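Local atomic coordinates of heme oxygenase (Chlamydomonas reinhardtii, PDB entry 4RAJ), a protein that probably opens the heme ring oxidatively to give biliverdin, free iron and carbon monoxide, as heme oxygenases do. Residues L38-L46 / N222-L230; F60-E68 / K118-L129. All blocks are in the same frame, centred on the assembly; numbering follows the deposited sequence.

Contact 1: residues L38-L46 / N222-L230; sequences LVNARLIAL and NAIIKAFPL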
ATOM      1  N   LEU A  38      -9.914  12.048  -4.011  1.00 26.66           N
ATOM      2  CA  LEU A  38      -8.543  12.560  -4.034  1.00 23.15           C
ATOM      3  C   LEU A  38      -7.740  11.902  -5.144  1.00 21.72           C
ATOM      4  O   LEU A  38      -7.095  12.576  -5.951  1.00 25.63           O
ATOM      5  CB  LEU A  38      -7.855  12.289  -2.699  1.00 29.20           C
ATOM      6  CG  LEU A  38      -6.988  13.336  -2.022  1.00 45.15           C
ATOM      7  CD1 LEU A  38      -7.807  14.596  -1.785  1.00 40.36           C
ATOM      8  CD2 LEU A  38      -6.471  12.774  -0.702  1.00 45.46           C
ATOM      9  N   VAL A  39      -7.765  10.572  -5.158  1.00 21.66           N
ATOM     10  CA  VAL A  39      -7.024   9.803  -6.168  1.00 22.32           C
ATOM     11  C   VAL A  39      -7.559  10.037  -7.583  1.00 27.09           C
ATOM     12  O   VAL A  39      -6.792  10.386  -8.491  1.00 29.04           O
ATOM     13  CB  VAL A  39      -7.058   8.312  -5.849  1.00 27.69           C
ATOM     14  CG1 VAL A  39      -6.402   7.522  -6.973  1.00 22.08           C
ATOM     15  CG2 VAL A  39      -6.356   8.053  -4.497  1.00 27.96           C
ATOM     16  N   ASN A  40      -8.861   9.856  -7.783  1.00 23.58           N
ATOM     17  CA  ASN A  40      -9.407  10.090  -9.117  1.00 30.26           C
ATOM     18  C   ASN A  40      -9.177  11.524  -9.608  1.00 23.90           C
ATOM     19  O   ASN A  40      -8.925  11.742 -10.789  1.00 35.04           O
ATOM     20  CB  ASN A  40     -10.903   9.757  -9.174  1.00 32.73           C
ATOM     21  CG  ASN A  40     -11.190   8.293  -8.877  1.00 40.66           C
ATOM     22  OD1 ASN A  40     -11.915   7.964  -7.952  1.00 63.27           O
ATOM     23  ND2 ASN A  40     -10.566   7.411  -9.636  1.00 52.27           N
ATOM     24  N   ALA A  41      -9.257  12.499  -8.711  1.00 26.98           N
ATOM     25  CA  ALA A  41      -9.040  13.898  -9.106  1.00 29.90           C
ATOM     26  C   ALA A  41      -7.616  14.156  -9.574  1.00 41.38           C
ATOM     27  O   ALA A  41      -7.351  15.163 -10.237  1.00 46.84           O
ATOM     28  CB  ALA A  41      -9.371  14.828  -7.976  1.00 29.36           C
ATOM     29  N   ARG A  42      -6.696  13.265  -9.215  1.00 28.43           N
ATOM     30  CA  ARG A  42      -5.292  13.463  -9.568  1.00 32.81           C
ATOM     31  C   ARG A  42      -4.810  12.533 -10.690  1.00 33.92           C
ATOM     32  O   ARG A  42      -3.799  12.808 -11.314  1.00 26.58           O
ATOM     33  CB  ARG A  42      -4.422  13.297  -8.331  1.00 37.87           C
ATOM     34  CG  ARG A  42      -4.378  14.583  -7.495  1.00 36.35           C
ATOM     35  CD  ARG A  42      -3.716  14.372  -6.153  1.00 45.61           C
ATOM     36  NE  ARG A  42      -3.805  15.562  -5.306  1.00 41.63           N
ATOM     37  CZ  ARG A  42      -4.913  15.978  -4.688  1.00 45.30           C
ATOM     38  NH1 ARG A  42      -6.057  15.312  -4.823  1.00 41.15           N
ATOM     39  NH2 ARG A  42      -4.880  17.074  -3.942  1.00 36.29           N
ATOM     40  N   LEU A  43      -5.548  11.461 -10.955  1.00 38.77           N
ATOM     41  CA  LEU A  43      -5.214  10.545 -12.047  1.00 40.50           C
ATOM     42  C   LEU A  43      -5.026  11.214 -13.390  1.00 35.71           C
ATOM     43  O   LEU A  43      -4.053  10.926 -14.089  1.00 29.87           O
ATOM     44  CB  LEU A  43      -6.293   9.489 -12.208  1.00 41.72           C
ATOM     45  CG  LEU A  43      -6.361   8.479 -11.086  1.00 35.38           C
ATOM     46  CD1 LEU A  43      -7.426   7.450 -11.412  1.00 39.39           C
ATOM     47  CD2 LEU A  43      -4.999   7.847 -10.889  1.00 29.11           C
ATOM     48  N   ILE A  44      -5.971  12.071 -13.777  1.00 31.00           N
ATOM     49  CA  ILE A  44      -5.892  12.708 -15.084  1.00 37.35           C
ATOM     50  C   ILE A  44      -4.628  13.545 -15.160  1.00 27.32           C
ATOM     51  O   ILE A  44      -3.927  13.553 -16.175  1.00 29.49           O
ATOM     52  CB  ILE A  44      -7.142  13.579 -15.388  1.00 51.85           C
ATOM     53  CG1 ILE A  44      -8.205  12.731 -16.072  1.00 45.17           C
ATOM     54  CG2 ILE A  44      -6.802  14.727 -16.324  1.00 49.07           C
ATOM     55  CD1 ILE A  44      -7.699  12.030 -17.306  1.00 48.84           C
ATOM     56  N   ALA A  45      -4.316  14.219 -14.058  1.00 29.15           N
ATOM     57  CA  ALA A  45      -3.096  15.005 -13.993  1.00 28.88           C
ATOM     58  C   ALA A  45      -1.887  14.093 -14.177  1.00 25.10           C
ATOM     59  O   ALA A  45      -0.999  14.384 -14.961  1.00 23.41           O
ATOM     60  CB  ALA A  45      -3.005  15.756 -12.669  1.00 30.89           C
ATOM     61  N   LEU A  46      -1.870  12.976 -13.461  1.00 21.34           N
ATOM     62  CA  LEU A  46      -0.710  12.082 -13.518  1.00 20.68           C
ATOM     63  C   LEU A  46      -0.542  11.419 -14.881  1.00 22.70           C
ATOM     64  O   LEU A  46       0.582  11.262 -15.359  1.00 23.22           O
ATOM     65  CB  LEU A  46      -0.811  11.012 -12.440  1.00 22.69           C
ATOM     66  CG  LEU A  46      -0.840  11.503 -10.997  1.00 22.87           C
ATOM     67  CD1 LEU A  46      -0.941  10.288 -10.106  1.00 26.47           C
ATOM     68  CD2 LEU A  46       0.399  12.320 -10.674  1.00 24.50           C
ATOM     69  N   ASN A 222      -3.747   9.893   2.419  1.00 20.76           N
ATOM     70  CA  ASN A 222      -4.337  11.139   1.915  1.00 21.57           C
ATOM     71  C   ASN A 222      -3.368  12.310   2.070  1.00 21.69           C
ATOM     72  O   ASN A 222      -3.245  13.149   1.181  1.00 20.74           O
ATOM     73  CB  ASN A 222      -5.661  11.419   2.623  1.00 22.13           C
ATOM     74  CG  ASN A 222      -6.759  10.478   2.173  1.00 28.78           C
ATOM     75  OD1 ASN A 222      -6.549   9.641   1.285  1.00 25.68           O
ATOM     76  ND2 ASN A 222      -7.930  10.593   2.787  1.00 30.25           N
ATOM     77  N   ALA A 223      -2.656  12.326   3.191  1.00 19.37           N
ATOM     78  CA  ALA A 223      -1.666  13.357   3.473  1.00 25.22           C
ATOM     79  C   ALA A 223      -0.536  13.321   2.457  1.00 19.07           C
ATOM     80  O   ALA A 223      -0.076  14.358   1.983  1.00 21.38           O
ATOM     81  CB  ALA A 223      -1.117  13.181   4.884  1.00 24.78           C
ATOM     82  N   ILE A 224      -0.091  12.116   2.130  1.00 20.53           N
ATOM     83  CA  ILE A 224       1.000  11.915   1.174  1.00 16.83           C
ATOM     84  C   ILE A 224       0.572  12.345  -0.235  1.00 22.31           C
ATOM     85  O   ILE A 224       1.313  13.028  -0.954  1.00 17.37           O
ATOM     86  CB  ILE A 224       1.455  10.455   1.200  1.00 18.66           C
ATOM     87  CG1 ILE A 224       2.093  10.153   2.566  1.00 21.54           C
ATOM     88  CG2 ILE A 224       2.433  10.148   0.078  1.00 16.89           C
ATOM     89  CD1 ILE A 224       2.346   8.670   2.833  1.00 18.90           C
ATOM     90  N   ILE A 225      -0.640  11.964  -0.611  1.00 18.16           N
ATOM     91  CA  ILE A 225      -1.207  12.374  -1.892  1.00 20.68           C
ATOM     92  C   ILE A 225      -1.330  13.898  -2.011  1.00 23.70           C
ATOM     93  O   ILE A 225      -0.970  14.492  -3.032  1.00 26.66           O
ATOM     94  CB  ILE A 225      -2.582  11.728  -2.098  1.00 21.96           C
ATOM     95  CG1 ILE A 225      -2.416  10.220  -2.290  1.00 21.28           C
ATOM     96  CG2 ILE A 225      -3.273  12.308  -3.317  1.00 21.14           C
ATOM     97  CD1 ILE A 225      -3.691   9.448  -2.110  1.00 23.49           C
ATOM     98  N   LYS A 226      -1.821  14.535  -0.956  1.00 21.71           N
ATOM     99  CA  LYS A 226      -2.046  15.978  -1.007  1.00 21.94           C
ATOM    100  C   LYS A 226      -0.738  16.757  -1.009  1.00 27.05           C
ATOM    101  O   LYS A 226      -0.667  17.859  -1.552  1.00 30.40           O
ATOM    102  CB  LYS A 226      -2.928  16.419   0.163  1.00 24.79           C
ATOM    103  CG  LYS A 226      -4.386  16.088  -0.078  1.00 27.74           C
ATOM    104  CD  LYS A 226      -5.287  16.666   0.995  1.00 35.31           C
ATOM    105  CE  LYS A 226      -5.058  15.966   2.320  1.00 43.62           C
ATOM    106  NZ  LYS A 226      -6.184  16.221   3.266  1.00 48.53           N
ATOM    107  N   ALA A 227       0.303  16.174  -0.427  1.00 25.70           N
ATOM    108  CA  ALA A 227       1.595  16.849  -0.334  1.00 28.44           C
ATOM    109  C   ALA A 227       2.380  16.771  -1.644  1.00 29.79           C
ATOM    110  O   ALA A 227       3.394  17.445  -1.805  1.00 29.53           O
ATOM    111  CB  ALA A 227       2.420  16.257   0.813  1.00 23.91           C
ATOM    112  N   PHE A 228       1.910  15.951  -2.578  1.00 24.02           N
ATOM    113  CA  PHE A 228       2.628  15.741  -3.832  1.00 22.00           C
ATOM    114  C   PHE A 228       2.471  16.965  -4.722  1.00 28.61           C
ATOM    115  O   PHE A 228       1.356  17.440  -4.940  1.00 31.57           O
ATOM    116  CB  PHE A 228       2.127  14.483  -4.569  1.00 29.85           C
ATOM    117  CG  PHE A 228       2.857  14.211  -5.875  1.00 35.47           C
ATOM    118  CD1 PHE A 228       4.129  13.642  -5.874  1.00 36.10           C
ATOM    119  CD2 PHE A 228       2.274  14.525  -7.096  1.00 34.81           C
ATOM    120  CE1 PHE A 228       4.807  13.395  -7.072  1.00 33.40           C
ATOM    121  CE2 PHE A 228       2.946  14.278  -8.301  1.00 33.48           C
ATOM    122  CZ  PHE A 228       4.212  13.712  -8.286  1.00 32.97           C
ATOM    123  N   PRO A 229       3.600  17.496  -5.218  1.00 33.57           N
ATOM    124  CA  PRO A 229       3.610  18.725  -6.021  1.00 42.35           C
ATOM    125  C   PRO A 229       3.145  18.511  -7.463  1.00 39.75           C
ATOM    126  O   PRO A 229       3.942  18.147  -8.329  1.00 49.84           O
ATOM    127  CB  PRO A 229       5.079  19.154  -5.980  1.00 42.83           C
ATOM    128  CG  PRO A 229       5.837  17.869  -5.813  1.00 44.84           C
ATOM    129  CD  PRO A 229       4.961  16.986  -4.961  1.00 36.17           C
ATOM    130  N   LEU A 230       1.863  18.751  -7.709  1.00 43.60           N
ATOM    131  CA  LEU A 230       1.299  18.631  -9.048  1.00 46.44           C
ATOM    132  C   LEU A 230       1.339  19.951  -9.811  1.00 47.96           C
ATOM    133  O   LEU A 230       0.704  20.921  -9.404  1.00 44.09           O
ATOM    134  CB  LEU A 230      -0.143  18.128  -8.973  1.00 47.93           C
ATOM    135  CG  LEU A 230      -0.314  16.657  -9.331  1.00 49.85           C
ATOM    136  CD1 LEU A 230      -1.768  16.277  -9.216  1.00 60.36           C
ATOM    137  CD2 LEU A 230       0.193  16.409 -10.743  1.00 41.71           C
TER

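Contact 2: residues F60-E68 / K118-L129; sequences FYYVFVALE and KSQALKDYEAHL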
ATOM      1  N   PHE A  60       4.698   6.002  -3.008  1.00 17.21           N
ATOM      2  CA  PHE A  60       4.207   4.769  -2.442  1.00 19.31           C
ATOM      3  C   PHE A  60       5.202   3.624  -2.560  1.00 19.41           C
ATOM      4  O   PHE A  60       5.096   2.624  -1.837  1.00 21.24           O
ATOM      5  CB  PHE A  60       2.848   4.470  -3.068  1.00 19.62           C
ATOM      6  CG  PHE A  60       1.805   5.386  -2.533  1.00 21.06           C
ATOM      7  CD1 PHE A  60       1.140   5.069  -1.360  1.00 29.27           C
ATOM      8  CD2 PHE A  60       1.602   6.631  -3.098  1.00 22.65           C
ATOM      9  CE1 PHE A  60       0.220   5.952  -0.809  1.00 31.23           C
ATOM     10  CE2 PHE A  60       0.683   7.525  -2.546  1.00 27.30           C
ATOM     11  CZ  PHE A  60      -0.004   7.179  -1.402  1.00 29.62           C
ATOM     12  N   TYR A  61       6.197   3.786  -3.423  1.00 16.43           N
ATOM     13  CA  TYR A  61       7.351   2.902  -3.380  1.00 17.12           C
ATOM     14  C   TYR A  61       7.922   2.956  -1.961  1.00 22.09           C
ATOM     15  O   TYR A  61       8.112   1.916  -1.313  1.00 19.48           O
ATOM     16  CB  TYR A  61       8.393   3.312  -4.432  1.00 18.85           C
ATOM     17  CG  TYR A  61       9.771   2.755  -4.171  1.00 18.27           C
ATOM     18  CD1 TYR A  61      10.004   1.383  -4.167  1.00 16.83           C
ATOM     19  CD2 TYR A  61      10.846   3.606  -3.927  1.00 21.95           C
ATOM     20  CE1 TYR A  61      11.287   0.867  -3.926  1.00 24.30           C
ATOM     21  CE2 TYR A  61      12.119   3.101  -3.679  1.00 27.33           C
ATOM     22  CZ  TYR A  61      12.334   1.738  -3.685  1.00 27.11           C
ATOM     23  OH  TYR A  61      13.606   1.250  -3.430  1.00 28.39           O
ATOM     24  N   TYR A  62       8.142   4.168  -1.456  1.00 17.77           N
ATOM     25  CA  TYR A  62       8.675   4.322  -0.106  1.00 18.08           C
ATOM     26  C   TYR A  62       7.717   3.841   0.970  1.00 18.07           C
ATOM     27  O   TYR A  62       8.161   3.304   1.991  1.00 17.99           O
ATOM     28  CB  TYR A  62       9.050   5.781   0.165  1.00 18.74           C
ATOM     29  CG  TYR A  62      10.277   6.199  -0.633  1.00 19.36           C
ATOM     30  CD1 TYR A  62      11.475   5.501  -0.511  1.00 21.81           C
ATOM     31  CD2 TYR A  62      10.231   7.284  -1.503  1.00 22.50           C
ATOM     32  CE1 TYR A  62      12.600   5.879  -1.241  1.00 24.72           C
ATOM     33  CE2 TYR A  62      11.351   7.672  -2.234  1.00 25.12           C
ATOM     34  CZ  TYR A  62      12.530   6.969  -2.094  1.00 29.72           C
ATOM     35  OH  TYR A  62      13.634   7.360  -2.829  1.00 31.94           O
ATOM     36  N   VAL A  63       6.416   4.052   0.775  1.00 18.75           N
ATOM     37  CA  VAL A  63       5.446   3.524   1.743  1.00 15.84           C
ATOM     38  C   VAL A  63       5.588   2.007   1.836  1.00 21.75           C
ATOM     39  O   VAL A  63       5.733   1.430   2.928  1.00 17.40           O
ATOM     40  CB  VAL A  63       3.991   3.877   1.375  1.00 15.16           C
ATOM     41  CG1 VAL A  63       3.005   3.088   2.269  1.00 16.98           C
ATOM     42  CG2 VAL A  63       3.759   5.399   1.494  1.00 17.40           C
ATOM     43  N   PHE A  64       5.577   1.339   0.692  1.00 16.53           N
ATOM     44  CA  PHE A  64       5.693  -0.113   0.745  1.00 16.43           C
ATOM     45  C   PHE A  64       7.079  -0.599   1.185  1.00 20.60           C
ATOM     46  O   PHE A  64       7.169  -1.630   1.839  1.00 21.73           O
ATOM     47  CB  PHE A  64       5.295  -0.733  -0.605  1.00 17.54           C
ATOM     48  CG  PHE A  64       3.808  -0.765  -0.797  1.00 17.71           C
ATOM     49  CD1 PHE A  64       3.037  -1.721  -0.153  1.00 18.38           C
ATOM     50  CD2 PHE A  64       3.169   0.195  -1.558  1.00 26.09           C
ATOM     51  CE1 PHE A  64       1.648  -1.732  -0.296  1.00 18.80           C
ATOM     52  CE2 PHE A  64       1.778   0.192  -1.704  1.00 25.23           C
ATOM     53  CZ  PHE A  64       1.026  -0.771  -1.072  1.00 16.94           C
ATOM     54  N   VAL A  65       8.150   0.115   0.848  1.00 18.73           N
ATOM     55  CA  VAL A  65       9.462  -0.261   1.392  1.00 16.64           C
ATOM     56  C   VAL A  65       9.398  -0.270   2.926  1.00 20.79           C
ATOM     57  O   VAL A  65       9.856  -1.215   3.574  1.00 22.03           O
ATOM     58  CB  VAL A  65      10.581   0.700   0.929  1.00 22.80           C
ATOM     59  CG1 VAL A  65      11.796   0.586   1.833  1.00 26.23           C
ATOM     60  CG2 VAL A  65      10.961   0.415  -0.525  1.00 25.54           C
ATOM     61  N   ALA A  66       8.783   0.770   3.491  1.00 18.02           N
ATOM     62  CA  ALA A  66       8.741   0.946   4.942  1.00 17.87           C
ATOM     63  C   ALA A  66       7.908  -0.148   5.615  1.00 20.62           C
ATOM     64  O   ALA A  66       8.349  -0.761   6.588  1.00 20.25           O
ATOM     65  CB  ALA A  66       8.181   2.324   5.297  1.00 22.67           C
ATOM     66  N   LEU A  67       6.693  -0.356   5.111  1.00 16.93           N
ATOM     67  CA  LEU A  67       5.790  -1.375   5.639  1.00 19.57           C
ATOM     68  C   LEU A  67       6.405  -2.776   5.547  1.00 22.79           C
ATOM     69  O   LEU A  67       6.371  -3.572   6.503  1.00 18.81           O
ATOM     70  CB  LEU A  67       4.456  -1.322   4.883  1.00 17.85           C
ATOM     71  CG  LEU A  67       3.334  -2.304   5.209  1.00 22.35           C
ATOM     72  CD1 LEU A  67       3.112  -2.416   6.712  1.00 22.01           C
ATOM     73  CD2 LEU A  67       2.066  -1.836   4.524  1.00 21.83           C
ATOM     74  N   GLU A  68       6.989  -3.088   4.399  1.00 21.18           N
ATOM     75  CA  GLU A  68       7.500  -4.430   4.199  1.00 22.70           C
ATOM     76  C   GLU A  68       8.797  -4.665   4.985  1.00 22.25           C
ATOM     77  O   GLU A  68       9.057  -5.780   5.434  1.00 22.83           O
ATOM     78  CB  GLU A  68       7.665  -4.694   2.690  1.00 21.34           C
ATOM     79  CG  GLU A  68       6.288  -4.950   2.052  1.00 20.35           C
ATOM     80  CD  GLU A  68       6.233  -4.789   0.539  1.00 22.71           C
ATOM     81  OE1 GLU A  68       7.291  -4.870  -0.118  1.00 16.80           O
ATOM     82  OE2 GLU A  68       5.113  -4.595   0.016  1.00 19.67           O
ATOM     83  N   LYS A 118      11.472  13.688   0.097  1.00 27.60           N
ATOM     84  CA  LYS A 118      10.278  13.125   0.709  1.00 21.59           C
ATOM     85  C   LYS A 118       9.490  14.215   1.415  1.00 25.81           C
ATOM     86  O   LYS A 118      10.076  15.044   2.116  1.00 27.57           O
ATOM     87  CB  LYS A 118      10.652  12.027   1.699  1.00 21.44           C
ATOM     88  CG  LYS A 118      11.483  10.914   1.079  1.00 25.10           C
ATOM     89  CD  LYS A 118      11.648   9.756   2.059  1.00 26.71           C
ATOM     90  CE  LYS A 118      12.527   8.674   1.471  1.00 26.26           C
ATOM     91  NZ  LYS A 118      12.732   7.558   2.421  1.00 24.10           N
ATOM     92  N   SER A 119       8.174  14.209   1.246  1.00 24.77           N
ATOM     93  CA  SER A 119       7.308  15.111   2.000  1.00 27.91           C
ATOM     94  C   SER A 119       7.368  14.794   3.490  1.00 28.31           C
ATOM     95  O   SER A 119       7.762  13.698   3.884  1.00 20.87           O
ATOM     96  CB  SER A 119       5.858  15.012   1.512  1.00 32.25           C
ATOM     97  OG  SER A 119       5.312  13.730   1.788  1.00 22.29           O
ATOM     98  N   GLN A 120       6.960  15.745   4.321  1.00 24.66           N
ATOM     99  CA  GLN A 120       6.895  15.474   5.752  1.00 23.84           C
ATOM    100  C   GLN A 120       5.856  14.376   5.990  1.00 24.82           C
ATOM    101  O   GLN A 120       6.042  13.508   6.847  1.00 25.77           O
ATOM    102  CB  GLN A 120       6.545  16.731   6.546  1.00 27.78           C
ATOM    103  CG  GLN A 120       6.710  16.538   8.041  1.00 28.91           C
ATOM    104  CD  GLN A 120       8.132  16.160   8.425  1.00 40.96           C
ATOM    105  OE1 GLN A 120       9.098  16.808   8.007  1.00 44.09           O
ATOM    106  NE2 GLN A 120       8.271  15.093   9.207  1.00 41.71           N
ATOM    107  N   ALA A 121       4.778  14.404   5.208  1.00 21.71           N
ATOM    108  CA  ALA A 121       3.718  13.406   5.341  1.00 20.62           C
ATOM    109  C   ALA A 121       4.259  11.988   5.141  1.00 21.88           C
ATOM    110  O   ALA A 121       3.908  11.062   5.878  1.00 21.17           O
ATOM    111  CB  ALA A 121       2.595  13.688   4.354  1.00 19.52           C
ATOM    112  N   LEU A 122       5.112  11.822   4.139  1.00 21.03           N
ATOM    113  CA  LEU A 122       5.705  10.510   3.873  1.00 21.88           C
ATOM    114  C   LEU A 122       6.655  10.113   5.001  1.00 20.51           C
ATOM    115  O   LEU A 122       6.636   8.981   5.472  1.00 21.65           O
ATOM    116  CB  LEU A 122       6.447  10.523   2.536  1.00 17.77           C
ATOM    117  CG  LEU A 122       7.269   9.257   2.221  1.00 21.01           C
ATOM    118  CD1 LEU A 122       6.388   8.014   2.224  1.00 21.07           C
ATOM    119  CD2 LEU A 122       7.976   9.380   0.882  1.00 19.08           C
ATOM    120  N   LYS A 123       7.493  11.048   5.428  1.00 24.25           N
ATOM    121  CA  LYS A 123       8.441  10.763   6.507  1.00 23.03           C
ATOM    122  C   LYS A 123       7.722  10.390   7.799  1.00 24.70           C
ATOM    123  O   LYS A 123       8.155   9.487   8.525  1.00 23.89           O
ATOM    124  CB  LYS A 123       9.373  11.962   6.726  1.00 22.10           C
ATOM    125  CG  LYS A 123      10.319  12.180   5.541  1.00 24.19           C
ATOM    126  CD  LYS A 123      11.352  13.287   5.777  1.00 32.80           C
ATOM    127  CE  LYS A 123      10.744  14.665   5.681  1.00 41.48           C
ATOM    128  NZ  LYS A 123      11.797  15.712   5.829  1.00 53.00           N
ATOM    129  N   ASP A 124       6.612  11.067   8.074  1.00 22.57           N
ATOM    130  CA  ASP A 124       5.813  10.764   9.254  1.00 25.09           C
ATOM    131  C   ASP A 124       5.249   9.337   9.203  1.00 23.42           C
ATOM    132  O   ASP A 124       5.212   8.642  10.211  1.00 25.42           O
ATOM    133  CB  ASP A 124       4.667  11.783   9.409  1.00 24.34           C
ATOM    134  CG  ASP A 124       5.158  13.173   9.853  1.00 33.20           C
ATOM    135  OD1 ASP A 124       6.304  13.300  10.326  1.00 30.41           O
ATOM    136  OD2 ASP A 124       4.386  14.143   9.720  1.00 37.46           O
ATOM    137  N   TYR A 125       4.796   8.900   8.031  1.00 20.83           N
ATOM    138  CA  TYR A 125       4.249   7.550   7.908  1.00 20.70           C
ATOM    139  C   TYR A 125       5.374   6.530   8.025  1.00 20.36           C
ATOM    140  O   TYR A 125       5.225   5.511   8.707  1.00 20.22           O
ATOM    141  CB  TYR A 125       3.497   7.386   6.574  1.00 16.10           C
ATOM    142  CG  TYR A 125       2.607   6.150   6.481  1.00 17.78           C
ATOM    143  CD1 TYR A 125       2.225   5.433   7.614  1.00 19.36           C
ATOM    144  CD2 TYR A 125       2.151   5.709   5.247  1.00 18.45           C
ATOM    145  CE1 TYR A 125       1.409   4.296   7.515  1.00 22.63           C
ATOM    146  CE2 TYR A 125       1.344   4.584   5.136  1.00 20.62           C
ATOM    147  CZ  TYR A 125       0.972   3.883   6.266  1.00 23.03           C
ATOM    148  OH  TYR A 125       0.165   2.770   6.114  1.00 16.99           O
ATOM    149  N   GLU A 126       6.504   6.808   7.369  1.00 19.47           N
ATOM    150  CA  GLU A 126       7.675   5.933   7.492  1.00 23.41           C
ATOM    151  C   GLU A 126       8.082   5.727   8.954  1.00 25.74           C
ATOM    152  O   GLU A 126       8.391   4.610   9.375  1.00 23.76           O
ATOM    153  CB  GLU A 126       8.854   6.508   6.719  1.00 21.86           C
ATOM    154  CG  GLU A 126       8.728   6.427   5.199  1.00 19.31           C
ATOM    155  CD  GLU A 126       9.912   7.083   4.519  1.00 31.64           C
ATOM    156  OE1 GLU A 126      10.382   8.119   5.036  1.00 34.27           O
ATOM    157  OE2 GLU A 126      10.386   6.556   3.494  1.00 29.28           O
ATOM    158  N   ALA A 127       8.080   6.813   9.714  1.00 22.23           N
ATOM    159  CA  ALA A 127       8.452   6.776  11.126  1.00 22.50           C
ATOM    160  C   ALA A 127       7.439   5.975  11.927  1.00 27.07           C
ATOM    161  O   ALA A 127       7.805   5.176  12.797  1.00 26.73           O
ATOM    162  CB  ALA A 127       8.571   8.187  11.672  1.00 24.78           C
ATOM    163  N   HIS A 128       6.164   6.173  11.610  1.00 24.61           N
ATOM    164  CA  HIS A 128       5.090   5.472  12.300  1.00 26.52           C
ATOM    165  C   HIS A 128       5.174   3.965  12.077  1.00 29.83           C
ATOM    166  O   HIS A 128       5.032   3.182  13.014  1.00 25.26           O
ATOM    167  CB  HIS A 128       3.728   5.988  11.842  1.00 28.35           C
ATOM    168  CG  HIS A 128       2.580   5.334  12.542  1.00 25.00           C
ATOM    169  ND1 HIS A 128       2.386   5.438  13.902  1.00 27.11           N
ATOM    170  CD2 HIS A 128       1.577   4.555  12.077  1.00 25.90           C
ATOM    171  CE1 HIS A 128       1.307   4.756  14.244  1.00 30.70           C
ATOM    172  NE2 HIS A 128       0.794   4.216  13.155  1.00 28.86           N
ATOM    173  N   LEU A 129       5.397   3.558  10.832  1.00 22.96           N
ATOM    174  CA  LEU A 129       5.522   2.142  10.511  1.00 20.82           C
ATOM    175  C   LEU A 129       6.717   1.503  11.213  1.00 26.27           C
ATOM    176  O   LEU A 129       6.618   0.385  11.739  1.00 31.70           O
ATOM    177  CB  LEU A 129       5.648   1.950   8.992  1.00 18.94           C
ATOM    178  CG  LEU A 129       4.372   2.289   8.220  1.00 19.28           C
ATOM    179  CD1 LEU A 129       4.610   2.347   6.706  1.00 23.03           C
ATOM    180  CD2 LEU A 129       3.296   1.267   8.538  1.00 23.30           C
TER
HETATM  181  O   HOH W   1      10.752   4.028   3.024  1.00 20.32           O

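Contact 1: residues L38-L46 / N222-L230
Leu230 reaches back from the loop after helix 204-227 and sets its two methyls against helix 29-47. Its CD1 lies 3.6 Å from Arg42 CG and 3.7 Å from Ala45 CB. Its CD2 turns to the same Ala45 methyl and to Leu46 CD2. Leu46 CD2 in turn reaches the Phe228 ring, with 4.0 Å to CE2. At the other end Leu38 CD2 meets Asn222 CB at 3.7 Å. Leu38 CG faces Ile225 CG2, and both its methyls lie near Lys226 CG. Asn222 OD1 is hydrogen-bonded with Ser35 OG, earlier on helix 29-47.

Ile225 sits in the middle and uses both branches. CG2, anti to the backbone N, touches Arg42 CD at 3.5 Å. CD1 crosses to Val39 CG2 at 3.8 Å. Ile225 also lines the pocket that holds a polyether molecule. Arg42 lends mainly its methylenes, extended from CG to NE. Within its own helix its NH1 donates to Leu38 O, 3.1 Å away and nearly in the guanidinium plane, which helps to hold the group's orientation. An alanine in place of Arg42 would remove this bond and is likely to open a gap between Ile225 CG2 and Leu230 CD1.

No hydrogen bond or salt bridge joins the two segments. Helical segments 38-46 and 222-227, 30° apart in direction, meet through carbon contacts near the surface, with a charged side chain serving as part of the apolar layer.

Contact 2: residues F60-E68 / K118-L129
Tyr62 and Lys118 make the polar-aromatic part of the contact. Lys118 CE stands over the middle of the Tyr62 ring, 3.7 Å from its centroid and 3° off the normal, a CH-pi contact. NZ lies over the same face, 4.1 Å from the centroid, and adds a cation-pi interaction. Lys118 is extended beyond CG, which carries its end across the ring. The opposite face is covered by Tyr61 CD2.

The charge of Lys118 is met within its own segment. NZ forms a salt bridge of 2.8 Å with Glu126 OE2, on the syn lone pair. One water donates to Glu126 OE2 at 2.6 Å and to Tyr62 O. It bridges the two segments, which share no direct hydrogen bond. Ser119 OG caps the start of helix 120-135 by accepting from Leu122 N.

The remaining contacts are apolar. Leu122 CD2 packs on Tyr62 CB, and its CD1 on Val63 CG2. Val63 CG1 approaches Tyr125 CE2 to 3.6 Å, obliquely to the ring. Leu129 CD1 sits 3.8 Å from Ala66 CB and also covers one face of the Tyr125 ring. The small Ala66 lies where the backbones come close, with its CA 5.7 Å from Glu126 CA.

Helical residues 60-68 and 120-129 run nearly parallel, 12° apart, packed side by side in the all-helical heme oxygenase fold. Phe60 also lines the polyether pocket. Tyr125 OH is bound by His143 and Gln147 of helix 140-151, and its ring stacks on His220 of helix 204-227. Helix 96-107 packs on Phe60 and Tyr61 of helix 50-76.

How the contacts relate
From the N terminus the chain first enters contact 1 through helix 29-47. Helix 50-76 follows directly and brings in the first half of contact 2. About 50 residues later helix 120-135 closes that shorter loop. The end of helix 204-227 and the loop after it then return to residues 38-46 and close contact 1. Contact 2 is therefore nested inside contact 1. The centres lie about 16 Å apart, yet the two contacts touch. Ile224 CD1 packs on Val63 CG2 at 3.8 Å, and Ala227 CB meets Ser119 CB at 3.7 Å. Helix 204-227 thus joins both contacts within the all-helical heme oxygenase fold.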